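Local coordinates for Mlr6093 protein (Mesorhizobium loti, PDB 2QJ8) that is probably a zinc-dependent hydrolase of the aspartoacylase family, acting on ester bonds or on carbon-nitrogen bonds in linear amides, at residues Asp102-Asn107 against Val118-Ala123; Cys149-Ile154 against Leu217-Ala222. All blocks are in the same frame, centred on the assembly; numbering follows the deposited sequence.

Contact 1 of 2, residues Asp102-Asn107 against Val118-Ala123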
ATOM      1  N   ASP A 102      17.518  14.911  -1.987  1.00 27.74           N
ATOM      2  CA  ASP A 102      17.140  16.340  -1.901  1.00 26.94           C
ATOM      3  C   ASP A 102      15.728  16.625  -1.375  1.00 27.67           C
ATOM      4  O   ASP A 102      15.376  17.787  -1.190  1.00 24.90           O
ATOM      5  CB  ASP A 102      17.398  17.064  -3.250  1.00 26.91           C
ATOM      6  CG  ASP A 102      16.590  16.519  -4.403  1.00 17.73           C
ATOM      7  OD1 ASP A 102      15.837  15.560  -4.229  1.00 31.11           O
ATOM      8  OD2 ASP A 102      16.745  17.035  -5.526  1.00 20.68           O
ATOM      9  N   GLY A 103      14.925  15.580  -1.168  1.00 29.11           N
ATOM     10  CA  GLY A 103      13.547  15.717  -0.680  1.00 29.35           C
ATOM     11  C   GLY A 103      12.547  16.219  -1.708  1.00 29.90           C
ATOM     12  O   GLY A 103      11.375  16.381  -1.371  1.00 31.64           O
ATOM     13  N   LYS A 104      12.961  16.390  -2.974  1.00 29.91           N
ATOM     14  CA  LYS A 104      12.108  16.996  -3.991  1.00 26.33           C
ATOM     15  C   LYS A 104      11.314  15.982  -4.786  1.00 26.95           C
ATOM     16  O   LYS A 104      11.737  14.842  -5.031  1.00 29.93           O
ATOM     17  CB  LYS A 104      12.918  17.900  -4.946  1.00 24.60           C
ATOM     18  CG  LYS A 104      13.741  18.987  -4.240  1.00 25.14           C
ATOM     19  CD  LYS A 104      14.593  19.862  -5.180  1.00 28.20           C
ATOM     20  CE  LYS A 104      15.348  20.897  -4.357  1.00 25.76           C
ATOM     21  NZ  LYS A 104      16.396  21.647  -5.114  1.00 26.46           N
ATOM     22  N   ASN A 105      10.125  16.413  -5.158  1.00 27.62           N
ATOM     23  CA  ASN A 105       9.218  15.678  -6.031  1.00 26.75           C
ATOM     24  C   ASN A 105       9.690  16.048  -7.419  1.00 25.77           C
ATOM     25  O   ASN A 105       9.571  17.201  -7.860  1.00 29.58           O
ATOM     26  CB  ASN A 105       7.779  16.098  -5.740  1.00 28.43           C
ATOM     27  CG  ASN A 105       6.749  15.507  -6.691  1.00 30.79           C
ATOM     28  OD1 ASN A 105       7.042  14.829  -7.684  1.00 43.07           O
ATOM     29  ND2 ASN A 105       5.502  15.738  -6.348  1.00 39.06           N
ATOM     30  N   LEU A 106      10.290  15.059  -8.065  1.00 26.40           N
ATOM     31  CA  LEU A 106      10.903  15.172  -9.381  1.00 29.58           C
ATOM     32  C   LEU A 106       9.990  15.799 -10.446  1.00 31.12           C
ATOM     33  O   LEU A 106      10.445  16.594 -11.280  1.00 31.69           O
ATOM     34  CB  LEU A 106      11.399  13.774  -9.817  1.00 29.12           C
ATOM     35  CG  LEU A 106      11.962  13.569 -11.220  1.00 32.45           C
ATOM     36  CD1 LEU A 106      13.159  14.474 -11.401  1.00 31.90           C
ATOM     37  CD2 LEU A 106      12.344  12.090 -11.450  1.00 32.06           C
ATOM     38  N   ASN A 107       8.725  15.420 -10.402  1.00 38.11           N
ATOM     39  CA  ASN A 107       7.709  15.932 -11.309  1.00 42.39           C
ATOM     40  C   ASN A 107       7.504  17.440 -11.144  1.00 40.71           C
ATOM     41  O   ASN A 107       7.523  18.150 -12.160  1.00 41.71           O
ATOM     42  CB  ASN A 107       6.399  15.150 -11.127  1.00 43.87           C
ATOM     43  CG  ASN A 107       5.329  15.526 -12.140  1.00 51.44           C
ATOM     44  OD1 ASN A 107       4.714  16.591 -12.050  1.00 58.64           O
ATOM     45  ND2 ASN A 107       5.055  14.617 -13.070  1.00 53.78           N
ATOM     46  N   VAL A 118      20.018  16.777  -7.174  1.00 28.02           N
ATOM     47  CA  VAL A 118      19.812  15.552  -8.002  1.00 27.55           C
ATOM     48  C   VAL A 118      18.474  15.526  -8.754  1.00 27.16           C
ATOM     49  O   VAL A 118      18.473  15.261  -9.938  1.00 27.88           O
ATOM     50  CB  VAL A 118      20.076  14.196  -7.241  1.00 27.97           C
ATOM     51  CG1 VAL A 118      19.035  13.935  -6.132  1.00 24.80           C
ATOM     52  CG2 VAL A 118      20.122  13.033  -8.246  1.00 24.55           C
ATOM     53  N   SER A 119      17.360  15.833  -8.091  1.00 29.27           N
ATOM     54  CA  SER A 119      16.037  15.862  -8.763  1.00 29.91           C
ATOM     55  C   SER A 119      15.995  16.813  -9.965  1.00 28.62           C
ATOM     56  O   SER A 119      15.451  16.472 -11.022  1.00 24.98           O
ATOM     57  CB  SER A 119      14.917  16.241  -7.799  1.00 28.61           C
ATOM     58  OG  SER A 119      14.972  15.423  -6.651  1.00 30.32           O
ATOM     59  N   GLU A 120      16.621  17.968  -9.793  1.00 26.91           N
ATOM     60  CA  GLU A 120      16.722  19.004 -10.827  1.00 29.20           C
ATOM     61  C   GLU A 120      17.597  18.580 -12.008  1.00 28.39           C
ATOM     62  O   GLU A 120      17.281  18.921 -13.155  1.00 27.43           O
ATOM     63  CB  GLU A 120      17.274  20.299 -10.227  1.00 27.54           C
ATOM     64  CG  GLU A 120      16.461  20.869  -9.072  1.00 35.16           C
ATOM     65  CD  GLU A 120      17.087  22.113  -8.554  1.00 39.09           C
ATOM     66  OE1 GLU A 120      16.829  23.186  -9.134  1.00 54.14           O
ATOM     67  OE2 GLU A 120      17.831  22.030  -7.558  1.00 42.78           O
ATOM     68  N   ARG A 121      18.695  17.853 -11.733  1.00 28.04           N
ATOM     69  CA  ARG A 121      19.551  17.311 -12.809  1.00 26.68           C
ATOM     70  C   ARG A 121      18.847  16.185 -13.579  1.00 27.80           C
ATOM     71  O   ARG A 121      19.027  16.074 -14.798  1.00 27.83           O
ATOM     72  CB  ARG A 121      20.919  16.835 -12.292  1.00 26.89           C
ATOM     73  CG  ARG A 121      21.729  17.933 -11.592  1.00 23.60           C
ATOM     74  CD  ARG A 121      23.218  17.568 -11.401  1.00 27.20           C
ATOM     75  NE  ARG A 121      23.417  16.351 -10.615  1.00 26.16           N
ATOM     76  CZ  ARG A 121      23.281  16.245  -9.296  1.00 21.31           C
ATOM     77  NH1 ARG A 121      22.925  17.273  -8.558  1.00 29.47           N
ATOM     78  NH2 ARG A 121      23.504  15.083  -8.705  1.00 30.41           N
ATOM     79  N   ILE A 122      18.055  15.354 -12.885  1.00 27.07           N
ATOM     80  CA  ILE A 122      17.275  14.305 -13.560  1.00 27.60           C
ATOM     81  C   ILE A 122      16.269  14.946 -14.515  1.00 27.63           C
ATOM     82  O   ILE A 122      16.179  14.537 -15.677  1.00 29.80           O
ATOM     83  CB  ILE A 122      16.539  13.348 -12.578  1.00 26.91           C
ATOM     84  CG1 ILE A 122      17.572  12.546 -11.748  1.00 28.18           C
ATOM     85  CG2 ILE A 122      15.582  12.340 -13.387  1.00 23.67           C
ATOM     86  CD1 ILE A 122      17.025  11.908 -10.510  1.00 26.84           C
ATOM     87  N   ALA A 123      15.548  15.954 -14.013  1.00 27.42           N
ATOM     88  CA  ALA A 123      14.534  16.683 -14.776  1.00 28.47           C
ATOM     89  C   ALA A 123      15.182  17.379 -15.989  1.00 28.41           C
ATOM     90  O   ALA A 123      14.651  17.295 -17.089  1.00 28.96           O
ATOM     91  CB  ALA A 123      13.801  17.692 -13.876  1.00 26.67           C
TER

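Contact 2 of 2, residues Cys149-Ile154 against Leu217-Ala222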
ATOM      1  N   CYS A 149      -7.638   3.986  -5.887  1.00 28.87           N
ATOM      2  CA  CYS A 149      -8.333   4.811  -6.848  1.00 28.10           C
ATOM      3  C   CYS A 149      -8.700   3.977  -8.060  1.00 27.72           C
ATOM      4  O   CYS A 149      -8.122   2.907  -8.293  1.00 26.70           O
ATOM      5  CB  CYS A 149      -7.535   6.057  -7.232  1.00 30.99           C
ATOM      6  SG  CYS A 149      -6.101   5.791  -8.268  1.00 37.89           S
ATOM      7  N   ALA A 150      -9.671   4.472  -8.817  1.00 26.45           N
ATOM      8  CA  ALA A 150     -10.134   3.809 -10.024  1.00 27.01           C
ATOM      9  C   ALA A 150      -9.023   3.775 -11.082  1.00 28.17           C
ATOM     10  O   ALA A 150      -8.239   4.719 -11.138  1.00 27.65           O
ATOM     11  CB  ALA A 150     -11.328   4.568 -10.587  1.00 25.45           C
ATOM     12  N   PRO A 151      -8.934   2.692 -11.899  1.00 29.03           N
ATOM     13  CA  PRO A 151      -7.984   2.720 -13.034  1.00 28.81           C
ATOM     14  C   PRO A 151      -8.544   3.764 -13.985  1.00 27.60           C
ATOM     15  O   PRO A 151      -9.678   3.647 -14.441  1.00 29.24           O
ATOM     16  CB  PRO A 151      -8.042   1.305 -13.613  1.00 30.10           C
ATOM     17  CG  PRO A 151      -8.725   0.476 -12.554  1.00 31.25           C
ATOM     18  CD  PRO A 151      -9.670   1.419 -11.858  1.00 30.05           C
ATOM     19  N   SER A 152      -7.748   4.796 -14.240  1.00 28.70           N
ATOM     20  CA  SER A 152      -8.257   6.000 -14.879  1.00 27.09           C
ATOM     21  C   SER A 152      -7.204   6.910 -15.469  1.00 26.49           C
ATOM     22  O   SER A 152      -6.028   6.631 -15.392  1.00 26.09           O
ATOM     23  CB  SER A 152      -8.982   6.818 -13.767  1.00 27.12           C
ATOM     24  OG  SER A 152      -8.121   7.112 -12.676  1.00 27.25           O
ATOM     25  N   ILE A 153      -7.687   7.959 -16.128  1.00 27.63           N
ATOM     26  CA  ILE A 153      -6.904   9.079 -16.559  1.00 27.51           C
ATOM     27  C   ILE A 153      -7.577  10.287 -15.928  1.00 29.67           C
ATOM     28  O   ILE A 153      -8.798  10.381 -15.994  1.00 27.47           O
ATOM     29  CB  ILE A 153      -6.898   9.224 -18.092  1.00 28.90           C
ATOM     30  CG1 ILE A 153      -5.980   8.156 -18.709  1.00 30.10           C
ATOM     31  CG2 ILE A 153      -6.418  10.585 -18.488  1.00 27.96           C
ATOM     32  CD1 ILE A 153      -6.168   7.963 -20.154  1.00 23.63           C
ATOM     33  N   ILE A 154      -6.794  11.161 -15.289  1.00 26.02           N
ATOM     34  CA  ILE A 154      -7.287  12.419 -14.724  1.00 28.03           C
ATOM     35  C   ILE A 154      -6.848  13.511 -15.688  1.00 30.05           C
ATOM     36  O   ILE A 154      -5.655  13.642 -15.963  1.00 30.53           O
ATOM     37  CB  ILE A 154      -6.714  12.756 -13.319  1.00 30.64           C
ATOM     38  CG1 ILE A 154      -7.083  11.673 -12.304  1.00 27.07           C
ATOM     39  CG2 ILE A 154      -7.213  14.158 -12.824  1.00 28.12           C
ATOM     40  CD1 ILE A 154      -6.504  11.926 -10.930  1.00 31.26           C
ATOM     41  N   LEU A 217      -4.278  -4.792 -12.986  1.00 42.82           N
ATOM     42  CA  LEU A 217      -3.116  -4.536 -13.856  1.00 43.10           C
ATOM     43  C   LEU A 217      -3.333  -5.009 -15.323  1.00 41.70           C
ATOM     44  O   LEU A 217      -2.680  -4.498 -16.245  1.00 43.60           O
ATOM     45  CB  LEU A 217      -1.825  -5.099 -13.220  1.00 44.65           C
ATOM     46  CG  LEU A 217      -0.409  -4.806 -13.785  1.00 45.75           C
ATOM     47  CD1 LEU A 217      -0.127  -3.327 -14.007  1.00 44.81           C
ATOM     48  CD2 LEU A 217       0.669  -5.411 -12.889  1.00 43.64           C
ATOM     49  N   THR A 218      -4.249  -5.950 -15.556  1.00 38.97           N
ATOM     50  CA  THR A 218      -4.605  -6.328 -16.925  1.00 36.55           C
ATOM     51  C   THR A 218      -5.527  -5.201 -17.484  1.00 36.08           C
ATOM     52  O   THR A 218      -5.525  -4.928 -18.685  1.00 34.68           O
ATOM     53  CB  THR A 218      -5.231  -7.760 -17.034  1.00 39.24           C
ATOM     54  OG1 THR A 218      -6.602  -7.736 -16.634  1.00 43.43           O
ATOM     55  CG2 THR A 218      -4.424  -8.783 -16.195  1.00 34.15           C
ATOM     56  N   ILE A 219      -6.275  -4.523 -16.605  1.00 35.05           N
ATOM     57  CA  ILE A 219      -7.088  -3.364 -17.003  1.00 34.05           C
ATOM     58  C   ILE A 219      -6.185  -2.272 -17.601  1.00 33.64           C
ATOM     59  O   ILE A 219      -6.459  -1.761 -18.706  1.00 31.58           O
ATOM     60  CB  ILE A 219      -7.884  -2.785 -15.805  1.00 33.51           C
ATOM     61  CG1 ILE A 219      -8.927  -3.783 -15.300  1.00 38.36           C
ATOM     62  CG2 ILE A 219      -8.558  -1.427 -16.166  1.00 31.84           C
ATOM     63  CD1 ILE A 219      -9.962  -4.204 -16.332  1.00 43.18           C
ATOM     64  N   TYR A 220      -5.104  -1.958 -16.884  1.00 33.77           N
ATOM     65  CA  TYR A 220      -4.114  -0.964 -17.315  1.00 35.46           C
ATOM     66  C   TYR A 220      -3.420  -1.340 -18.596  1.00 34.79           C
ATOM     67  O   TYR A 220      -3.212  -0.469 -19.454  1.00 36.66           O
ATOM     68  CB  TYR A 220      -3.064  -0.740 -16.248  1.00 38.16           C
ATOM     69  CG  TYR A 220      -3.557   0.054 -15.060  1.00 43.95           C
ATOM     70  CD1 TYR A 220      -3.666   1.455 -15.140  1.00 39.34           C
ATOM     71  CD2 TYR A 220      -3.883  -0.580 -13.848  1.00 39.97           C
ATOM     72  CE1 TYR A 220      -4.094   2.206 -14.069  1.00 35.49           C
ATOM     73  CE2 TYR A 220      -4.306   0.168 -12.746  1.00 45.32           C
ATOM     74  CZ  TYR A 220      -4.405   1.568 -12.865  1.00 44.13           C
ATOM     75  OH  TYR A 220      -4.820   2.330 -11.788  1.00 47.14           O
ATOM     76  N   GLU A 221      -3.033  -2.619 -18.712  1.00 34.69           N
ATOM     77  CA  GLU A 221      -2.460  -3.170 -19.950  1.00 33.98           C
ATOM     78  C   GLU A 221      -3.349  -2.958 -21.150  1.00 32.56           C
ATOM     79  O   GLU A 221      -2.874  -2.532 -22.202  1.00 32.12           O
ATOM     80  CB  GLU A 221      -2.277  -4.687 -19.877  1.00 34.42           C
ATOM     81  CG  GLU A 221      -0.940  -5.184 -19.508  1.00 37.14           C
ATOM     82  CD  GLU A 221      -0.869  -6.726 -19.548  1.00 36.94           C
ATOM     83  OE1 GLU A 221      -1.856  -7.419 -19.879  1.00 46.65           O
ATOM     84  OE2 GLU A 221       0.197  -7.259 -19.253  1.00 45.91           O
ATOM     85  N   ALA A 222      -4.622  -3.340 -21.008  1.00 31.77           N
ATOM     86  CA  ALA A 222      -5.590  -3.216 -22.099  1.00 31.67           C
ATOM     87  C   ALA A 222      -5.834  -1.733 -22.431  1.00 30.82           C
ATOM     88  O   ALA A 222      -5.978  -1.379 -23.610  1.00 31.09           O
ATOM     89  CB  ALA A 222      -6.909  -3.924 -21.751  1.00 29.49           C
TER
HETATM   90  O   HOH W   1      -5.166   1.938  -8.885  1.00 35.94           O

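Contact 1 of 2, residues Asp102-Asn107 against Val118-Ala123
D102 holds the start of helix 118-129 by its carboxylate. D102 OD2 accepts from S119 N at 2.9 Å, with the donor 36° above the carboxylate plane. The hydroxyl of S119 lies between the two carboxylate oxygens, with S119 OG 2.6 Å from D102 OD1 and equally near D102 OD2. This hydroxyl is also hydrogen-bonded to T99 OG1, so its proton has more than one possible acceptor. The CB of K104 packs on S119 OG. The extended chain of K104 carries NZ to E120 OE2, 2.9 Å away, a salt bridge whose hydrogen bond is weak. The stronger partner of E120 OE2 is the backbone N of S117. L106 supplies the apolar part. Its CG is anti to the backbone N (chi1 174°), and its end reaches the helix. L106 CD1 meets I122 CB at 3.8 Å and also nears A123 CB. It comes within 3.1 Å of S119 O, close for a methyl. I122 continues the packing onto L33 and L35 of strand 33-42.

A second shell sets the carboxylate. K104 N donates to D102 OD1 at 3.2 Å, nearly straight at 168°. S117 OG bonds both D102 OD2 and K104 NZ. The bond from K104 N closes an Asx turn, with G103 at its bend at positive phi. The turn shapes the loop after helix 89-94, and its aspartate ties that loop to the first turn of helix 118-129.

Contact 2 of 2, residues Cys149-Ile154 against Leu217-Ala222
P151 and Y220 are the closest backbone positions, with CA atoms 6.8 Å apart. P151 sits in the short link between strands 147-149 and 152-155, and Y220 is in the first turn of helix 218-230. The gap between the backbones is bridged by side chains and one water.

P151 CB lies over one face of the Y220 ring, 4.1 Å from its centroid and 26° off the ring normal. This is a CH-pi contact. It is offset toward the phenol end, where P151 CB is 3.7 Å from Y220 CZ. Y220 OH lies 3.4 Å from P151 CA. The ring gets there because Y220 CG stands beside the backbone N, anti to the carbonyl carbon (chi1 -74°). The Y220 ring also stacks with F207 of strand 201-208, and the side chain touches L64 of helix 60-75. I219 adds a smaller apolar touch, as I219 CG2 meets P151 CB at 3.8 Å. Its side chain also touches P177.

The link has its own polar tie. S152 OG donates to A150 O at 2.8 Å, from above the carbonyl plane. Backbone hydrogen bonds of A150 with F309 and of S152 with E206 tie the link to strands 306-312 and 201-208.

The one polar bridge between the segments is a water. It donates to C149 O at 3.2 Å and pairs with Y220 OH at 2.9 Å. The tyrosine thus serves twice. Its ring gives an apolar surface to the proline, and its hydroxyl meets the strand carbonyl through water, so the phenol oxygen is not left without a polar partner.

In the fold
Both contacts lie within the catalytic domain of the family, on opposite sides of the chain's centre. Their centres are 26 Å apart and they share no secondary-structure element. Contact 1 is the more buried, although its centre lies farther from the centre of the chain. It also covers more surface, 369 against 169 Å². It joins two nearby pieces of chain, and it combines a carboxylate and salt-bridge network with an apolar patch round L106. Contact 2 joins pieces with 62 residues between them and is partly buried. Its grip is mainly apolar and aromatic, with a single water as its polar bridge. In each, the start of a helix meets a loop or turn.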